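Local coordinates for ribose-phosphate pyrophosphokinase (Thermus thermophilus, PDB 5T3O), which probably makes phosphoribosyl pyrophosphate by transferring the pyrophosphoryl group of ATP to the 1-hydroxyl of ribose 5-phosphate, with magnesium as cofactor, at residues 38-43 with 72-77; 45-50 with 77-82; 123-128 with 141-146; 265-270 with 281-286. All coordinates share one frame; numbering follows the deposited sequence.

Overall arrangement
Interactions 1 and 2 adjoin at the outer end of the N-terminal domain, their centres 11 Å apart: they share Gly77, Ala75 O probably accepts a hydrogen bond from Ala80 N (3.0 Å), and Ala75 CB packs on Leu46 CD2. Both also touch the second subunit. Interaction 3, at the edge of the five-stranded parallel sheet near the middle of the chain, lies 26 Å from each of them, centre to centre. Its His128 binds ADP, a site completed by Asn35 of the second subunit. Interaction 4 forms the matching edge of the second sheet, 14 Å from interaction 3 between centres, and the two meet where Met125 CE packs on Val285 CB (3.9 Å).

Interaction 1 of 4, residues 38-43 with 72-77; sequences LFVRYE and VDAAKG
Val72, at the start of the helical segment 72-77, comes near strand 38-42 through its backbone: Tyr42 OH lies 4.4 Å from Val72 N. The hydroxyl is hydrogen-bonded one residue earlier, to the carbonyl oxygen of Met71, so the phenol slants back toward the preceding turn and ends on the helix backbone. Ala74 faces the strand directly. Its CB sits at the edge of the Tyr42 ring, close to the ring plane and 3.7 Å from CE2, and it is also approached by Val40, whose CG1 is 4.5 Å from Ala74 CB. The next residue, Ala75, continues the seat of the ring: its backbone N is 3.6 Å from Tyr42 CE2, while its CB lies 3.7 Å from Tyr42 OH and 4.1 Å from CZ. Tyr42 spans both alanines because its CG stands anti to the carbonyl carbon (chi1 -68°), which sends the ring from the strand across to the helix.

The strand and helix axes approach to 8.8 Å and run at 39° to each other. Strand 38-42 pairs with 28-32 in a two-stranded antiparallel sheet, and Phe5 meets the Tyr42 ring edge-to-face. The contact borders a subunit interface, where Ile103 of the second subunit packs on Ala74. No hydrogen bond joins the two segments; small apolar methyls and one aromatic edge make the buried join, and the only polar atom of the Tyr42 side chain is satisfied by a helix carbonyl. Hairpin and helix are thus held by a close apolar fit, pinned by the phenol.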
loop_
_atom_site.group_PDB
_atom_site.type_symbol
_atom_site.label_atom_id
_atom_site.label_comp_id
_atom_site.label_asym_id
_atom_site.label_seq_id
_atom_site.Cartn_x
_atom_site.Cartn_y
_atom_site.Cartn_z
ATOM N N LEU A 38 -11.654 24.367 6.342
ATOM C CA LEU A 38 -11.498 23.971 7.736
ATOM C C LEU A 38 -10.041 24.061 8.181
ATOM O O LEU A 38 -9.117 24.038 7.362
ATOM C CB LEU A 38 -12.044 22.554 7.962
ATOM C CG LEU A 38 -13.539 22.379 8.266
ATOM C CD1 LEU A 38 -14.426 23.434 7.625
ATOM C CD2 LEU A 38 -14.006 20.985 7.879
ATOM N N PHE A 39 -9.871 24.174 9.493
ATOM C CA PHE A 39 -8.578 24.222 10.152
ATOM C C PHE A 39 -8.754 23.598 11.533
ATOM O O PHE A 39 -9.691 23.943 12.254
ATOM C CB PHE A 39 -8.100 25.663 10.279
ATOM C CG PHE A 39 -6.817 25.826 11.057
ATOM C CD1 PHE A 39 -5.587 25.647 10.443
ATOM C CD2 PHE A 39 -6.844 26.193 12.400
ATOM C CE1 PHE A 39 -4.405 25.810 11.158
ATOM C CE2 PHE A 39 -5.662 26.355 13.121
ATOM C CZ PHE A 39 -4.441 26.167 12.495
ATOM N N VAL A 40 -7.860 22.679 11.881
ATOM C CA VAL A 40 -7.963 21.900 13.104
ATOM C C VAL A 40 -6.652 22.059 13.863
ATOM O O VAL A 40 -5.598 22.219 13.260
ATOM C CB VAL A 40 -8.278 20.434 12.757
ATOM C CG1 VAL A 40 -8.015 19.491 13.916
ATOM C CG2 VAL A 40 -9.722 20.305 12.308
ATOM N N ARG A 41 -6.728 22.034 15.188
ATOM C CA ARG A 41 -5.553 22.229 16.031
ATOM C C ARG A 41 -5.787 21.636 17.406
ATOM O O ARG A 41 -6.851 21.832 17.993
ATOM C CB ARG A 41 -5.229 23.711 16.168
ATOM C CG ARG A 41 -3.894 24.014 16.823
ATOM C CD ARG A 41 -3.633 25.511 16.820
ATOM N NE ARG A 41 -2.293 25.843 17.302
ATOM C CZ ARG A 41 -1.940 26.000 18.585
ATOM N NH1 ARG A 41 -2.822 25.865 19.581
ATOM N NH2 ARG A 41 -0.674 26.301 18.882
ATOM N N TYR A 42 -4.784 20.914 17.903
ATOM C CA TYR A 42 -4.798 20.409 19.269
ATOM C C TYR A 42 -3.965 21.359 20.111
ATOM O O TYR A 42 -2.840 21.699 19.747
ATOM C CB TYR A 42 -4.228 18.993 19.340
ATOM C CG TYR A 42 -5.079 17.946 18.660
ATOM C CD1 TYR A 42 -6.151 17.364 19.323
ATOM C CD2 TYR A 42 -4.788 17.505 17.368
ATOM C CE1 TYR A 42 -6.935 16.400 18.715
ATOM C CE2 TYR A 42 -5.561 16.532 16.756
ATOM C CZ TYR A 42 -6.632 15.985 17.428
ATOM O OH TYR A 42 -7.408 15.021 16.833
ATOM N N GLU A 43 -4.522 21.777 21.241
ATOM C CA GLU A 43 -3.891 22.797 22.092
ATOM C C GLU A 43 -2.837 22.164 23.011
ATOM O O GLU A 43 -1.790 22.770 23.269
ATOM C CB GLU A 43 -4.947 23.559 22.917
ATOM C CG GLU A 43 -6.253 23.932 22.196
ATOM C CD GLU A 43 -6.093 24.901 21.034
ATOM O OE1 GLU A 43 -5.133 24.793 20.242
ATOM O OE2 GLU A 43 -6.970 25.776 20.894
ATOM N N VAL A 72 -8.130 13.145 12.955
ATOM C CA VAL A 72 -7.409 11.867 12.929
ATOM C C VAL A 72 -6.011 12.049 12.328
ATOM O O VAL A 72 -5.027 11.590 12.902
ATOM C CB VAL A 72 -8.202 10.781 12.166
ATOM C CG1 VAL A 72 -7.353 9.544 11.881
ATOM C CG2 VAL A 72 -9.443 10.385 12.956
ATOM N N ASP A 73 -5.931 12.745 11.195
ATOM C CA ASP A 73 -4.646 13.049 10.533
ATOM C C ASP A 73 -3.719 13.888 11.405
ATOM O O ASP A 73 -2.524 13.609 11.498
ATOM C CB ASP A 73 -4.898 13.762 9.191
ATOM C CG ASP A 73 -3.614 14.044 8.420
ATOM O OD1 ASP A 73 -2.946 13.071 8.031
ATOM O OD2 ASP A 73 -3.274 15.231 8.208
ATOM N N ALA A 74 -4.273 14.914 12.043
ATOM C CA ALA A 74 -3.501 15.774 12.936
ATOM C C ALA A 74 -3.027 15.038 14.209
ATOM O O ALA A 74 -1.939 15.312 14.716
ATOM C CB ALA A 74 -4.315 17.006 13.304
ATOM N N ALA A 75 -3.832 14.104 14.697
ATOM C CA ALA A 75 -3.460 13.288 15.873
ATOM C C ALA A 75 -2.290 12.340 15.561
ATOM O O ALA A 75 -1.355 12.223 16.360
ATOM C CB ALA A 75 -4.669 12.507 16.378
ATOM N N LYS A 76 -2.322 11.692 14.396
ATOM C CA LYS A 76 -1.162 10.897 13.935
ATOM C C LYS A 76 0.054 11.786 13.652
ATOM O O LYS A 76 1.171 11.431 14.011
ATOM C CB LYS A 76 -1.518 10.024 12.712
ATOM C CG LYS A 76 -2.338 8.781 13.041
ATOM C CD LYS A 76 -1.535 7.793 13.886
ATOM C CE LYS A 76 -2.212 6.447 14.044
ATOM N NZ LYS A 76 -2.100 5.575 12.850
ATOM N N GLY A 77 -0.164 12.959 13.049
ATOM C CA GLY A 77 0.920 13.942 12.857
ATOM C C GLY A 77 1.516 14.509 14.140
ATOM O O GLY A 77 2.663 14.965 14.163
#

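Interaction 2 of 4, residues 45-50 with 77-82. With SO4 (sulfate ion), chain H.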
loop_
_atom_site.group_PDB
_atom_site.type_symbol
_atom_site.label_atom_id
_atom_site.label_comp_id
_atom_site.label_asym_id
_atom_site.label_seq_id
_atom_site.Cartn_x
_atom_site.Cartn_y
_atom_site.Cartn_z
ATOM N N SER A 45 -0.400 18.587 24.100
ATOM C CA SER A 45 0.319 17.456 23.522
ATOM C C SER A 45 -0.545 16.191 23.564
ATOM O O SER A 45 -1.234 15.944 24.549
ATOM C CB SER A 45 1.635 17.223 24.271
ATOM O OG SER A 45 2.377 16.155 23.704
ATOM N N LEU A 46 -0.536 15.424 22.469
ATOM C CA LEU A 46 -1.162 14.098 22.417
ATOM C C LEU A 46 -0.093 13.012 22.293
ATOM O O LEU A 46 -0.416 11.874 21.963
ATOM C CB LEU A 46 -2.076 13.939 21.190
ATOM C CG LEU A 46 -3.102 14.955 20.702
ATOM C CD1 LEU A 46 -2.419 16.160 20.082
ATOM C CD2 LEU A 46 -3.997 14.274 19.677
ATOM N N ARG A 47 1.170 13.353 22.526
ATOM C CA ARG A 47 2.268 12.475 22.123
ATOM C C ARG A 47 2.233 11.165 22.892
ATOM O O ARG A 47 2.138 11.169 24.116
ATOM C CB ARG A 47 3.611 13.158 22.318
ATOM C CG ARG A 47 4.790 12.381 21.758
ATOM C CD ARG A 47 6.053 13.204 21.860
ATOM N NE ARG A 47 6.083 14.287 20.883
ATOM C CZ ARG A 47 6.726 14.278 19.709
ATOM N NH1 ARG A 47 7.440 13.220 19.305
ATOM N NH2 ARG A 47 6.653 15.358 18.919
ATOM N N GLU A 48 2.297 10.063 22.146
ATOM C CA GLU A 48 2.169 8.697 22.661
ATOM C C GLU A 48 0.851 8.420 23.398
ATOM O O GLU A 48 0.758 7.461 24.165
ATOM C CB GLU A 48 3.399 8.306 23.521
ATOM C CG GLU A 48 4.738 8.325 22.776
ATOM C CD GLU A 48 4.739 7.488 21.498
ATOM O OE1 GLU A 48 4.984 8.056 20.399
ATOM O OE2 GLU A 48 4.471 6.267 21.585
ATOM N N GLY A 49 -0.180 9.221 23.122
ATOM C CA GLY A 49 -1.482 9.045 23.748
ATOM C C GLY A 49 -2.326 8.024 23.019
ATOM O O GLY A 49 -2.060 7.704 21.854
ATOM N N ASP A 50 -3.346 7.516 23.714
ATOM C CA ASP A 50 -4.369 6.646 23.146
ATOM C C ASP A 50 -5.583 7.552 22.963
ATOM O O ASP A 50 -6.330 7.801 23.919
ATOM C CB ASP A 50 -4.662 5.473 24.102
ATOM C CG ASP A 50 -5.567 4.417 23.495
ATOM O OD1 ASP A 50 -5.731 4.373 22.262
ATOM O OD2 ASP A 50 -6.119 3.591 24.247
ATOM N N GLY A 77 -0.164 12.959 13.049
ATOM C CA GLY A 77 0.920 13.942 12.857
ATOM C C GLY A 77 1.516 14.509 14.140
ATOM O O GLY A 77 2.663 14.965 14.163
ATOM N N ALA A 78 0.716 14.512 15.201
ATOM C CA ALA A 78 1.155 14.908 16.538
ATOM C C ALA A 78 1.721 13.729 17.365
ATOM O O ALA A 78 2.002 13.898 18.553
ATOM C CB ALA A 78 -0.009 15.565 17.277
ATOM N N SER A 79 1.866 12.554 16.743
ATOM C CA SER A 79 2.520 11.370 17.318
ATOM C C SER A 79 1.700 10.687 18.404
ATOM O O SER A 79 2.244 10.185 19.385
ATOM C CB SER A 79 3.935 11.688 17.833
ATOM O OG SER A 79 4.730 12.287 16.828
ATOM N N ALA A 80 0.389 10.651 18.217
ATOM C CA ALA A 80 -0.449 9.764 18.993
ATOM C C ALA A 80 0.017 8.326 18.758
ATOM O O ALA A 80 0.378 7.960 17.636
ATOM C CB ALA A 80 -1.896 9.918 18.591
ATOM N N ALA A 81 0.029 7.534 19.830
ATOM C CA ALA A 81 0.359 6.117 19.756
ATOM C C ALA A 81 -0.754 5.344 19.062
ATOM O O ALA A 81 -0.489 4.382 18.360
ATOM C CB ALA A 81 0.602 5.548 21.156
ATOM N N ARG A 82 -1.998 5.764 19.282
ATOM C CA ARG A 82 -3.156 5.125 18.684
ATOM C C ARG A 82 -4.298 6.129 18.548
ATOM O O ARG A 82 -4.456 7.004 19.397
ATOM C CB ARG A 82 -3.584 3.938 19.547
ATOM C CG ARG A 82 -4.709 3.114 18.949
ATOM C CD ARG A 82 -4.875 1.768 19.639
ATOM N NE ARG A 82 -5.430 1.865 20.997
ATOM C CZ ARG A 82 -5.804 0.811 21.729
ATOM N NH1 ARG A 82 -6.294 0.994 22.953
ATOM N NH2 ARG A 82 -5.701 -0.433 21.248
HETATM S S SO4 H . 4.428 17.765 21.269
HETATM O O1 SO4 H . 4.314 16.422 21.858
HETATM O O2 SO4 H . 4.274 18.784 22.335
HETATM O O3 SO4 H . 5.749 17.928 20.627
HETATM O O4 SO4 H . 3.330 17.924 20.296
HETATM O O HOH W 1 1.532 15.876 20.487
#
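Arg47 meets Ser79 and a sulfate ion at once: Ser79 OG, itself hydrogen-bonded to Arg121 of the third subunit, lies over one face of its guanidinium, and the sulfate, probably from the crystallisation liquor, sits at the edge, with NE pointing almost straight at SO4 O1 (2.9 Å) and NH2 reaching O3. Ser45 OG donates to SO4 O1 (2.7 Å) and also accepts from Arg47 N, closing an ST turn. Water 1, within bonding distance of SO4 O4 and Ala78 O, can link the two. Arg47 NH2 also pairs with Asp141 of the third subunit, and Arg102 of the second subunit grips the ion, which sits where three chains meet.

Farther along, Leu46 CD1 packs on Ala78 CB (3.7 Å), and the type II turn from Leu46 to Gly49 presents Glu48 N to Ser79 O (2.8 Å). Gly49 O then takes Arg82 N at 3.2 Å and, weakly, Ala81 N. At the far end Arg82 lies alongside Asp50 and grips it side-on, NE to OD1 at 2.8 Å and NH1 to OD2 at 2.9 Å. Both oxygens lie near the guanidinium plane, but the carboxylate is turned 43° against it. A leucine in place of Arg82 would probably leave the buried Asp50 carboxylate without its countercharge and break the link to Glu48 of the fourth subunit.

Ser79, with positive phi, is the C-prime residue of a Schellman motif ending helix 61-77; from there the chain enters strand 82-87, beside 50-54, completing a beta-alpha-beta crossover of the parallel sheet.

Interaction 3 of 4, residues 123-128 with 141-146; sequences LTMTLH and DHLSAE. With ADP (adenosine-5'-diphosphate), chain D.
With CG anti to the backbone N (chi1 -175°), His142 swings its imidazole toward the chain leaving strand 121-125, where Leu127, its own CG set beside the backbone N (chi1 -62°), lays its branch over one face of the ring. This is a CH-pi contact, Leu127 CG lying 4.2 Å from the ring centroid and displaced toward the rim. On the sheet face carrying Leu123, Met125 and Leu143, the leucines cross at an angle and are tightly packed, CD2 to CD2 at 3.5 Å. Met125 bends at its last torsion and brings CE to Leu143 CB (3.9 Å).

Beneath these side chains the parallel strands are laced by three backbone hydrogen bonds: Thr124 N to Asp141 O (3.0 Å), Leu143 N to Thr124 O (2.8 Å) and Thr126 N to Leu143 O (3.2 Å). Beyond the last of them Thr126 has positive phi and the regular pairing ends; water 2 bridges Thr126 OG1 and Ser144 OG, while Thr126 OG1 is also bonded to Thr246.

His128, further along, donates from NE2 to ADP O1B (2.6 Å), the phosphate lying at the ring edge; ND1 is bonded to Asp218, which probably fixes the ring's rotation. A backbone-bonded strand pair, apolar on the face of Leu123, Met125 and Leu143, thus leads into the loop that brings this histidine to the nucleotide, and probably to magnesium.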
loop_
_atom_site.group_PDB
_atom_site.type_symbol
_atom_site.label_atom_id
_atom_site.label_comp_id
_atom_site.label_asym_id
_atom_site.label_seq_id
_atom_site.Cartn_x
_atom_site.Cartn_y
_atom_site.Cartn_z
ATOM N N LEU A 123 -14.996 2.981 16.834
ATOM C CA LEU A 123 -15.987 2.644 17.851
ATOM C C LEU A 123 -17.323 3.266 17.424
ATOM O O LEU A 123 -17.435 4.486 17.312
ATOM C CB LEU A 123 -15.552 3.203 19.206
ATOM C CG LEU A 123 -16.008 2.530 20.510
ATOM C CD1 LEU A 123 -16.088 3.575 21.610
ATOM C CD2 LEU A 123 -17.319 1.762 20.414
ATOM N N THR A 124 -18.330 2.428 17.190
ATOM C CA THR A 124 -19.620 2.893 16.673
ATOM C C THR A 124 -20.804 2.123 17.282
ATOM O O THR A 124 -20.622 1.063 17.885
ATOM C CB THR A 124 -19.636 2.812 15.131
ATOM O OG1 THR A 124 -20.769 3.518 14.614
ATOM C CG2 THR A 124 -19.653 1.360 14.636
ATOM N N MET A 125 -22.010 2.672 17.129
ATOM C CA MET A 125 -23.233 2.043 17.649
ATOM C C MET A 125 -24.261 1.843 16.544
ATOM O O MET A 125 -24.504 2.755 15.756
ATOM C CB MET A 125 -23.829 2.893 18.769
ATOM C CG MET A 125 -25.043 2.272 19.452
ATOM S SD MET A 125 -25.563 3.230 20.878
ATOM C CE MET A 125 -24.362 2.705 22.099
ATOM N N THR A 126 -24.838 0.641 16.486
ATOM C CA THR A 126 -25.961 0.307 15.588
ATOM C C THR A 126 -25.791 0.794 14.136
ATOM O O THR A 126 -26.366 1.811 13.725
ATOM C CB THR A 126 -27.325 0.806 16.158
ATOM O OG1 THR A 126 -27.440 0.461 17.544
ATOM C CG2 THR A 126 -28.490 0.179 15.404
ATOM N N LEU A 127 -24.989 0.051 13.379
ATOM C CA LEU A 127 -24.802 0.278 11.956
ATOM C C LEU A 127 -26.014 -0.247 11.203
ATOM O O LEU A 127 -26.583 -1.272 11.579
ATOM C CB LEU A 127 -23.527 -0.417 11.467
ATOM C CG LEU A 127 -22.211 0.053 12.094
ATOM C CD1 LEU A 127 -21.088 -0.930 11.792
ATOM C CD2 LEU A 127 -21.849 1.447 11.611
ATOM N N HIS A 128 -26.391 0.457 10.135
ATOM C CA HIS A 128 -27.578 0.141 9.322
ATOM C C HIS A 128 -27.674 -1.320 8.873
ATOM O O HIS A 128 -28.770 -1.885 8.826
ATOM C CB HIS A 128 -27.626 1.067 8.093
ATOM C CG HIS A 128 -28.730 0.747 7.133
ATOM N ND1 HIS A 128 -30.050 1.058 7.384
ATOM C CD2 HIS A 128 -28.711 0.128 5.928
ATOM C CE1 HIS A 128 -30.795 0.650 6.372
ATOM N NE2 HIS A 128 -30.007 0.083 5.476
ATOM N N ASP A 141 -15.254 -1.769 16.849
ATOM C CA ASP A 141 -16.062 -2.206 17.976
ATOM C C ASP A 141 -17.480 -1.664 17.751
ATOM O O ASP A 141 -17.668 -0.462 17.571
ATOM C CB ASP A 141 -15.436 -1.739 19.293
ATOM C CG ASP A 141 -14.164 -2.520 19.640
ATOM O OD1 ASP A 141 -14.158 -3.758 19.443
ATOM O OD2 ASP A 141 -13.168 -1.906 20.094
ATOM N N HIS A 142 -18.448 -2.579 17.735
ATOM C CA HIS A 142 -19.820 -2.335 17.287
ATOM C C HIS A 142 -20.742 -2.478 18.499
ATOM O O HIS A 142 -21.216 -3.574 18.798
ATOM C CB HIS A 142 -20.162 -3.362 16.192
ATOM C CG HIS A 142 -21.495 -3.169 15.533
ATOM N ND1 HIS A 142 -21.756 -3.629 14.258
ATOM C CD2 HIS A 142 -22.647 -2.597 15.965
ATOM C CE1 HIS A 142 -23.004 -3.343 13.933
ATOM N NE2 HIS A 142 -23.566 -2.718 14.952
ATOM N N LEU A 143 -20.980 -1.358 19.183
ATOM C CA LEU A 143 -21.871 -1.306 20.354
ATOM C C LEU A 143 -23.347 -1.521 19.991
ATOM O O LEU A 143 -23.817 -1.035 18.958
ATOM C CB LEU A 143 -21.717 0.028 21.095
ATOM C CG LEU A 143 -20.608 0.186 22.144
ATOM C CD1 LEU A 143 -19.376 -0.672 21.883
ATOM C CD2 LEU A 143 -20.238 1.656 22.292
ATOM N N SER A 144 -24.066 -2.247 20.852
ATOM C CA SER A 144 -25.486 -2.560 20.641
ATOM C C SER A 144 -26.371 -1.659 21.505
ATOM O O SER A 144 -26.007 -1.321 22.632
ATOM C CB SER A 144 -25.767 -4.036 20.944
ATOM O OG SER A 144 -26.940 -4.467 20.274
ATOM N N ALA A 145 -27.519 -1.266 20.954
ATOM C CA ALA A 145 -28.491 -0.402 21.644
ATOM C C ALA A 145 -29.576 -1.180 22.420
ATOM O O ALA A 145 -30.303 -0.581 23.217
ATOM C CB ALA A 145 -29.145 0.538 20.644
ATOM N N GLU A 146 -29.673 -2.494 22.188
ATOM C CA GLU A 146 -30.697 -3.358 22.806
ATOM C C GLU A 146 -30.872 -3.218 24.338
ATOM O O GLU A 146 -32.010 -3.206 24.806
ATOM C CB GLU A 146 -30.456 -4.829 22.413
ATOM C CG GLU A 146 -31.482 -5.828 22.934
ATOM C CD GLU A 146 -31.093 -7.263 22.629
ATOM O OE1 GLU A 146 -30.807 -7.565 21.448
ATOM O OE2 GLU A 146 -31.072 -8.089 23.568
HETATM P PB ADP D . -32.885 -0.369 3.466
HETATM O O1B ADP D . -31.733 -1.203 3.972
HETATM O O2B ADP D . -32.833 1.092 3.860
HETATM O O3B ADP D . -34.235 -1.019 3.658
HETATM P PA ADP D . -33.402 0.579 0.848
HETATM O O1A ADP D . -34.814 0.768 1.342
HETATM O O2A ADP D . -33.177 0.023 -0.542
HETATM O O3A ADP D . -32.635 -0.400 1.874
HETATM O "O5'" ADP D . -32.634 1.993 1.042
HETATM C "C5'" ADP D . -31.547 2.427 0.218
HETATM C "C4'" ADP D . -31.985 3.599 -0.660
HETATM O "O4'" ADP D . -31.923 4.794 0.122
HETATM C "C3'" ADP D . -31.109 3.821 -1.893
HETATM O "O3'" ADP D . -31.682 3.288 -3.092
HETATM C "C2'" ADP D . -30.953 5.325 -1.982
HETATM O "O2'" ADP D . -31.927 5.925 -2.851
HETATM C "C1'" ADP D . -31.147 5.789 -0.543
HETATM N N9 ADP D . -29.854 5.974 0.173
HETATM C C8 ADP D . -28.666 5.359 -0.076
HETATM N N7 ADP D . -27.709 5.795 0.774
HETATM C C5 ADP D . -28.276 6.703 1.588
HETATM C C6 ADP D . -27.828 7.547 2.714
HETATM N N6 ADP D . -26.555 7.482 3.125
HETATM N N1 ADP D . -28.722 8.369 3.321
HETATM C C2 ADP D . -30.010 8.424 2.906
HETATM N N3 ADP D . -30.480 7.679 1.879
HETATM C C4 ADP D . -29.688 6.815 1.197
HETATM O O HOH W 2 -27.916 -2.764 17.895
#

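Interaction 4 of 4, residues 265-270 with 281-286; sequences EVAATD and RTLTVA
Asp270 grips the segment ahead of helix 286-298 with both carboxylate oxygens: OD1 accepts from Val285 N (2.9 Å) on its syn side, and OD2 takes the hydroxyl of Thr284 (OG1 at 3.3 Å) from above the carboxylate plane. Chi1 of 62° tucks the carboxylate between its own backbone N and carbonyl carbon, turning it to Thr284 and Val285. An asparagine in its place would probably lose one of these two acceptors and the negative charge beside the helix start, leaving either Val285 N or the Thr284 hydroxyl without its mate.

Next to it, Thr269 CG2 packs on Val285 CG1 (3.7 Å). At the other end Glu265 OE2 hangs over a face of the Arg281 guanidinium, 3.1 Å from NH1 but well out of the plane, where no N-H points, so charge alone joins them; Glu265 OE1 is held by Tyr152. Between these ends the parallel strands are tied by Arg281 N to Val266 O, Ala268 N to Arg281 O and Leu283 N to Ala268 O (2.8 Å).

Strand 280-283 is the outermost of its sheet within the chain, with 266-269 between it and 241-245; helix 146-156 covers Ala267 and Leu283, and helix 11-19 meets Asp270 and Ala286.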
loop_
_atom_site.group_PDB
_atom_site.type_symbol
_atom_site.label_atom_id
_atom_site.label_comp_id
_atom_site.label_asym_id
_atom_site.label_seq_id
_atom_site.Cartn_x
_atom_site.Cartn_y
_atom_site.Cartn_z
ATOM N N GLU A 265 -45.221 7.765 22.160
ATOM C CA GLU A 265 -43.888 8.312 22.484
ATOM C C GLU A 265 -42.802 7.733 21.563
ATOM O O GLU A 265 -42.847 6.549 21.211
ATOM C CB GLU A 265 -43.538 8.038 23.957
ATOM C CG GLU A 265 -42.470 8.962 24.537
ATOM C CD GLU A 265 -42.167 8.689 26.004
ATOM O OE1 GLU A 265 -42.007 7.509 26.378
ATOM O OE2 GLU A 265 -42.070 9.659 26.787
ATOM N N VAL A 266 -41.836 8.576 21.185
ATOM C CA VAL A 266 -40.684 8.160 20.362
ATOM C C VAL A 266 -39.402 8.218 21.193
ATOM O O VAL A 266 -39.099 9.238 21.818
ATOM C CB VAL A 266 -40.520 8.989 19.058
ATOM C CG1 VAL A 266 -41.582 8.590 18.047
ATOM C CG2 VAL A 266 -40.574 10.495 19.305
ATOM N N ALA A 267 -38.665 7.109 21.193
ATOM C CA ALA A 267 -37.443 6.961 21.978
ATOM C C ALA A 267 -36.217 6.901 21.064
ATOM O O ALA A 267 -36.207 6.162 20.079
ATOM C CB ALA A 267 -37.531 5.708 22.832
ATOM N N ALA A 268 -35.197 7.687 21.402
ATOM C CA ALA A 268 -33.937 7.731 20.649
ATOM C C ALA A 268 -32.766 7.891 21.602
ATOM O O ALA A 268 -32.917 8.462 22.678
ATOM C CB ALA A 268 -33.955 8.879 19.651
ATOM N N THR A 269 -31.586 7.420 21.199
ATOM C CA THR A 269 -30.372 7.649 21.995
ATOM C C THR A 269 -29.849 9.047 21.697
ATOM O O THR A 269 -30.393 9.746 20.838
ATOM C CB THR A 269 -29.253 6.628 21.698
ATOM O OG1 THR A 269 -28.688 6.887 20.400
ATOM C CG2 THR A 269 -29.775 5.189 21.788
ATOM N N ASP A 270 -28.783 9.444 22.390
ATOM C CA ASP A 270 -28.099 10.708 22.101
ATOM C C ASP A 270 -26.840 10.540 21.202
ATOM O O ASP A 270 -25.889 11.307 21.336
ATOM C CB ASP A 270 -27.802 11.499 23.401
ATOM C CG ASP A 270 -26.872 10.770 24.365
ATOM O OD1 ASP A 270 -26.701 9.542 24.232
ATOM O OD2 ASP A 270 -26.320 11.434 25.274
ATOM N N ARG A 281 -38.619 11.281 24.134
ATOM C CA ARG A 281 -37.696 10.868 25.197
ATOM C C ARG A 281 -36.357 10.474 24.564
ATOM O O ARG A 281 -36.333 9.819 23.514
ATOM C CB ARG A 281 -38.296 9.684 25.980
ATOM C CG ARG A 281 -37.516 9.222 27.214
ATOM C CD ARG A 281 -37.607 10.171 28.405
ATOM N NE ARG A 281 -38.859 10.026 29.159
ATOM C CZ ARG A 281 -39.976 10.743 28.983
ATOM N NH1 ARG A 281 -40.064 11.702 28.058
ATOM N NH2 ARG A 281 -41.035 10.496 29.751
ATOM N N THR A 282 -35.254 10.881 25.198
ATOM C CA THR A 282 -33.906 10.539 24.722
ATOM C C THR A 282 -33.058 9.832 25.800
ATOM O O THR A 282 -32.933 10.324 26.923
ATOM C CB THR A 282 -33.172 11.775 24.143
ATOM O OG1 THR A 282 -33.226 12.865 25.069
ATOM C CG2 THR A 282 -33.810 12.206 22.819
ATOM N N LEU A 283 -32.474 8.684 25.433
ATOM C CA LEU A 283 -31.744 7.807 26.361
ATOM C C LEU A 283 -30.234 8.006 26.232
ATOM O O LEU A 283 -29.671 7.762 25.166
ATOM C CB LEU A 283 -32.058 6.329 26.074
ATOM C CG LEU A 283 -33.500 5.832 25.898
ATOM C CD1 LEU A 283 -34.429 6.474 26.922
ATOM C CD2 LEU A 283 -34.026 6.045 24.485
ATOM N N THR A 284 -29.572 8.432 27.307
ATOM C CA THR A 284 -28.128 8.681 27.254
ATOM C C THR A 284 -27.373 7.358 27.062
ATOM O O THR A 284 -27.656 6.374 27.751
ATOM C CB THR A 284 -27.614 9.473 28.489
ATOM O OG1 THR A 284 -26.299 9.988 28.225
ATOM C CG2 THR A 284 -27.594 8.620 29.769
ATOM N N VAL A 285 -26.473 7.328 26.076
ATOM C CA VAL A 285 -25.548 6.197 25.869
ATOM C C VAL A 285 -24.098 6.597 26.150
ATOM O O VAL A 285 -23.180 5.834 25.853
ATOM C CB VAL A 285 -25.674 5.556 24.454
ATOM C CG1 VAL A 285 -27.055 4.954 24.261
ATOM C CG2 VAL A 285 -25.356 6.537 23.323
ATOM N N ALA A 286 -23.895 7.774 26.742
ATOM C CA ALA A 286 -22.565 8.230 27.133
ATOM C C ALA A 286 -21.862 7.297 28.134
ATOM O O ALA A 286 -20.652 7.085 28.003
ATOM C CB ALA A 286 -22.619 9.652 27.678
#